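Local coordinates for protein O-methyltransferase (Bacillus halodurans, PDB 2GPY) that probably transfers methyl groups from S-adenosylmethionine to hydroxyl groups of a substrate that is not established, at residues I16-R19 with I23-M26; L41-L46 with I65-I70. All coordinates share one frame; numbering follows the deposited sequence. Where two conformers were deposited one is given.

Overall arrangement
From the N terminus, the chain leaves helix 9-13 and turns into helix 21-32; interaction 1 closes this short bend, with three residues between its segments. Interaction 2 opens only afterwards, on helix 40-53, and closes past strand 57-61 at the start of helix 67-75, so the two contacts run in series, neither nested nor crossed. Their centres lie about 10 Å apart and they touch: I23 of interaction 1 packs on Y67 of interaction 2, I16 on L41, and M26 on the backbone of I65 and Y67. Together they join helix 21-32 and the loop before it to helices 40-53 and 67-75, which flank strand 57-61 in sequence in the Rossmann-like fold.

Interaction 1: residues I16-R19 with I23-M26; sequences IPAR and IEQM
R19 and I23 stand 6.0 Å apart between their CA atoms, where the extended chain of 16-19 turns into helix 21-32 and brings R19 beside the first turns of that helix. The polar part of the contact centres on one carboxylate oxygen, E24 OE2. E24 OE2 takes a weak hydrogen bond from the R19 backbone N at 3.3 Å, and it also sits over one face of the R19 guanidinium, toward the rim. R19 NH2 is 3.5 Å from E24 OE2, but E24 OE2 stands some 3.3 Å above the guanidinium plane, so the R19 salt bridge is one of charge, with no N-H aimed at the oxygen. The two flat groups are turned 57° against each other. What orients the guanidinium is partly the loop just before it: bends at chi2 (76°) and chi3 (62°) fold the arginine back along the loop, and R19 NH1 reaches P17 O at 2.9 Å. The carbonyl oxygen lies practically in the guanidinium plane, while NH1 stands above the carbonyl plane. The loop and helix belong to the N-terminal part of an O-methyltransferase, leading into its Rossmann-like core; about a turn and a half beyond E24, the same helix supplies E29, a zinc ligand. Nearer the backbone the R19 and I23 side chains cross at about a right angle, with R19 CG 3.7 Å from I23 CG2; the same CG2 also packs on Y67, and the I23 side chain further touches I70 and Q74 of helix 67-75. A leucine in place of R19 would probably leave P17 O without its side-chain donor and the E24 carboxylate held from this segment by little more than the weak backbone N-H bond. R19 NH2 has a second salt bridge, to E27 OE1 one turn along helix 21-32.

Interaction 2: residues L41-L46 with I65-I70; sequences LGMESL and IGYSAI
The hydroxyl of Y67, whose ring meets the methyl of M43, is gripped by two groups, E27 OE2 from helix 21-32 and R71 NH1 one turn further along helix 67-75. Y67 opens that helix directly after the loop that follows strand 57-61, a glycine-containing loop that probably corresponds to motif I, the S-adenosylmethionine-binding loop of Rossmann-like methyltransferases. G66 is the N-cap residue; its positive phi of 91° would jam a side chain against the preceding carbonyl O. From helix 40-53, selenomethionine M43 is the residue of 41-46 that touches 65-70. Its CG is anti to the backbone N (chi1 169°), which sends the chain toward helix 67-75, and bends at the next two torsions bring CE round to the tyrosine. M43 and Y67 lie alongside each other, pointing opposite ways, and the methyl approaches the ring obliquely. CE is also near S68 OG, but that serine was modelled in two conformers, so this approach is doubtful. Beside this apolar touch, E44 OE2 forms a salt bridge with R71 NH2, so R71 serves both the tyrosine hydroxyl and helix 40-53. R200 of the second subunit packs on L41, E44 and S45. On the aromatic ring, M43 CE lies 3.6 Å from Y67 CE2 and 3.9 Å from Y67 CD2.

Interaction 1: residues I16-R19 with I23-M26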
# COMPACT_ATOMS: atom_id res chain seq x y z
N ILE B 16 0.78 -11.94 -14.57
CA ILE B 16 -0.39 -11.31 -15.22
C ILE B 16 -1.48 -12.33 -15.56
O ILE B 16 -1.23 -13.24 -16.35
CB ILE B 16 0.03 -10.54 -16.52
CG1 ILE B 16 0.76 -11.46 -17.51
CG2 ILE B 16 0.90 -9.34 -16.18
CD1 ILE B 16 1.09 -10.81 -18.87
N PRO B 17 -2.68 -12.20 -14.97
CA PRO B 17 -3.84 -13.00 -15.39
C PRO B 17 -4.62 -12.38 -16.55
O PRO B 17 -4.65 -11.16 -16.69
CB PRO B 17 -4.73 -13.02 -14.15
CG PRO B 17 -4.22 -11.93 -13.25
CD PRO B 17 -3.01 -11.30 -13.85
N ALA B 18 -5.26 -13.22 -17.37
CA ALA B 18 -6.09 -12.75 -18.48
C ALA B 18 -7.23 -11.83 -18.03
O ALA B 18 -7.84 -12.02 -16.97
CB ALA B 18 -6.65 -13.92 -19.29
N ARG B 19 -7.48 -10.79 -18.83
CA ARG B 19 -8.58 -9.88 -18.55
C ARG B 19 -9.79 -10.38 -19.36
O ARG B 19 -9.65 -11.26 -20.21
CB ARG B 19 -8.19 -8.44 -18.93
CG ARG B 19 -7.30 -7.65 -17.91
CD ARG B 19 -5.84 -8.09 -17.93
NE ARG B 19 -5.20 -7.85 -19.23
CZ ARG B 19 -4.31 -8.67 -19.80
NH1 ARG B 19 -3.95 -9.80 -19.21
NH2 ARG B 19 -3.80 -8.36 -20.99
N ILE B 23 -11.82 -5.94 -22.21
CA ILE B 23 -10.69 -5.22 -21.59
C ILE B 23 -9.42 -5.41 -22.42
O ILE B 23 -8.72 -4.45 -22.71
CB ILE B 23 -10.48 -5.71 -20.15
CG1 ILE B 23 -11.82 -5.67 -19.39
CG2 ILE B 23 -9.37 -4.91 -19.39
CD1 ILE B 23 -12.16 -4.34 -18.86
N GLU B 24 -9.15 -6.66 -22.83
CA GLU B 24 -8.01 -6.94 -23.70
C GLU B 24 -8.10 -6.18 -25.02
O GLU B 24 -7.08 -5.73 -25.54
CB GLU B 24 -7.85 -8.45 -23.93
CG GLU B 24 -7.61 -9.18 -22.61
CD GLU B 24 -6.90 -10.50 -22.75
OE1 GLU B 24 -7.13 -11.22 -23.72
OE2 GLU B 24 -6.11 -10.83 -21.84
N GLN B 25 -9.32 -6.05 -25.55
CA GLN B 25 -9.57 -5.30 -26.76
C GLN B 25 -9.33 -3.80 -26.54
O GLN B 25 -8.86 -3.11 -27.45
CB GLN B 25 -11.00 -5.56 -27.25
CG GLN B 25 -11.38 -4.89 -28.59
CD GLN B 25 -10.67 -5.48 -29.82
OE1 GLN B 25 -10.22 -6.63 -29.81
NE2 GLN B 25 -10.59 -4.70 -30.89
N MSE B 26 -9.68 -3.31 -25.36
CA MSE B 26 -9.38 -1.90 -25.00
C MSE B 26 -7.88 -1.62 -24.93
O MSE B 26 -7.41 -0.56 -25.36
CB MSE B 26 -10.04 -1.52 -23.66
CG MSE B 26 -11.55 -1.28 -23.76
SE MSE B 26 -12.30 -0.94 -21.99
CE MSE B 26 -11.55 0.74 -21.69

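Interaction 2: residues L41-L46 with I65-I70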
# COMPACT_ATOMS: atom_id res chain seq x y z
N LEU B 41 1.68 -4.30 -15.98
CA LEU B 41 2.25 -4.64 -14.67
C LEU B 41 2.02 -3.61 -13.59
O LEU B 41 1.71 -3.99 -12.47
CB LEU B 41 3.72 -5.04 -14.75
CG LEU B 41 3.80 -6.50 -14.23
CD1 LEU B 41 3.87 -7.49 -15.33
CD2 LEU B 41 4.97 -6.67 -13.30
N GLY B 42 2.15 -2.32 -13.92
CA GLY B 42 1.78 -1.25 -12.98
C GLY B 42 0.31 -1.31 -12.59
O GLY B 42 -0.06 -1.05 -11.43
N MSE B 43 -0.54 -1.61 -13.57
CA MSE B 43 -1.98 -1.62 -13.33
C MSE B 43 -2.32 -2.75 -12.36
O MSE B 43 -3.11 -2.57 -11.44
CB MSE B 43 -2.77 -1.78 -14.66
CG MSE B 43 -4.25 -2.06 -14.40
SE MSE B 43 -5.08 -0.46 -13.63
CE MSE B 43 -5.21 0.19 -14.84
N GLU B 44 -1.75 -3.93 -12.59
CA GLU B 44 -2.07 -5.07 -11.73
C GLU B 44 -1.63 -4.79 -10.29
O GLU B 44 -2.34 -5.10 -9.32
CB GLU B 44 -1.43 -6.36 -12.25
CG GLU B 44 -2.03 -6.82 -13.59
CD GLU B 44 -3.50 -7.28 -13.48
OE1 GLU B 44 -3.93 -7.71 -12.39
OE2 GLU B 44 -4.22 -7.21 -14.50
N SER B 45 -0.44 -4.21 -10.16
CA SER B 45 0.06 -3.81 -8.83
C SER B 45 -0.79 -2.76 -8.19
O SER B 45 -1.12 -2.88 -6.99
CB SER B 45 1.52 -3.36 -8.91
OG SER B 45 2.32 -4.50 -9.08
N LEU B 46 -1.18 -1.74 -8.95
CA LEU B 46 -2.04 -0.70 -8.42
C LEU B 46 -3.36 -1.26 -7.93
O LEU B 46 -3.84 -0.87 -6.87
CB LEU B 46 -2.31 0.41 -9.45
CG LEU B 46 -2.98 1.65 -8.84
CD1 LEU B 46 -1.99 2.32 -7.87
CD2 LEU B 46 -3.49 2.62 -9.87
N ILE B 65 -9.67 6.70 -22.28
CA ILE B 65 -10.82 5.94 -22.81
C ILE B 65 -11.50 5.08 -21.74
O ILE B 65 -12.27 4.17 -22.07
CB ILE B 65 -10.51 5.13 -24.13
CG1 ILE B 65 -9.41 4.09 -23.88
CG2 ILE B 65 -10.21 6.11 -25.31
CD1 ILE B 65 -9.41 2.94 -24.89
N GLY B 66 -11.18 5.34 -20.47
CA GLY B 66 -11.87 4.72 -19.35
C GLY B 66 -11.27 3.41 -18.84
O GLY B 66 -11.86 2.76 -17.98
N TYR B 67 -10.09 3.04 -19.33
CA TYR B 67 -9.47 1.78 -18.91
C TYR B 67 -9.21 1.68 -17.39
O TYR B 67 -9.63 0.70 -16.75
CB TYR B 67 -8.19 1.58 -19.69
CG TYR B 67 -7.46 0.29 -19.37
CD1 TYR B 67 -7.86 -0.91 -19.94
CD2 TYR B 67 -6.37 0.31 -18.52
CE1 TYR B 67 -7.17 -2.10 -19.64
CE2 TYR B 67 -5.66 -0.86 -18.24
CZ TYR B 67 -6.06 -2.04 -18.80
OH TYR B 67 -5.31 -3.16 -18.51
N SER B 68 -8.55 2.70 -16.82
CA SER B 68 -8.25 2.66 -15.37
C SER B 68 -9.51 2.73 -14.51
O SER B 68 -9.61 2.01 -13.52
CB SER B 68 -7.21 3.72 -14.96
OG SER B 68 -5.94 3.39 -15.50
N ALA B 69 -10.48 3.57 -14.90
CA ALA B 69 -11.73 3.70 -14.15
C ALA B 69 -12.43 2.34 -14.13
O ALA B 69 -12.89 1.88 -13.09
CB ALA B 69 -12.67 4.74 -14.79
N ILE B 70 -12.52 1.72 -15.31
CA ILE B 70 -13.14 0.40 -15.44
C ILE B 70 -12.46 -0.68 -14.62
O ILE B 70 -13.13 -1.40 -13.87
CB ILE B 70 -13.28 -0.02 -16.93
CG1 ILE B 70 -14.42 0.81 -17.56
CG2 ILE B 70 -13.57 -1.51 -17.06
CD1 ILE B 70 -14.44 0.77 -19.10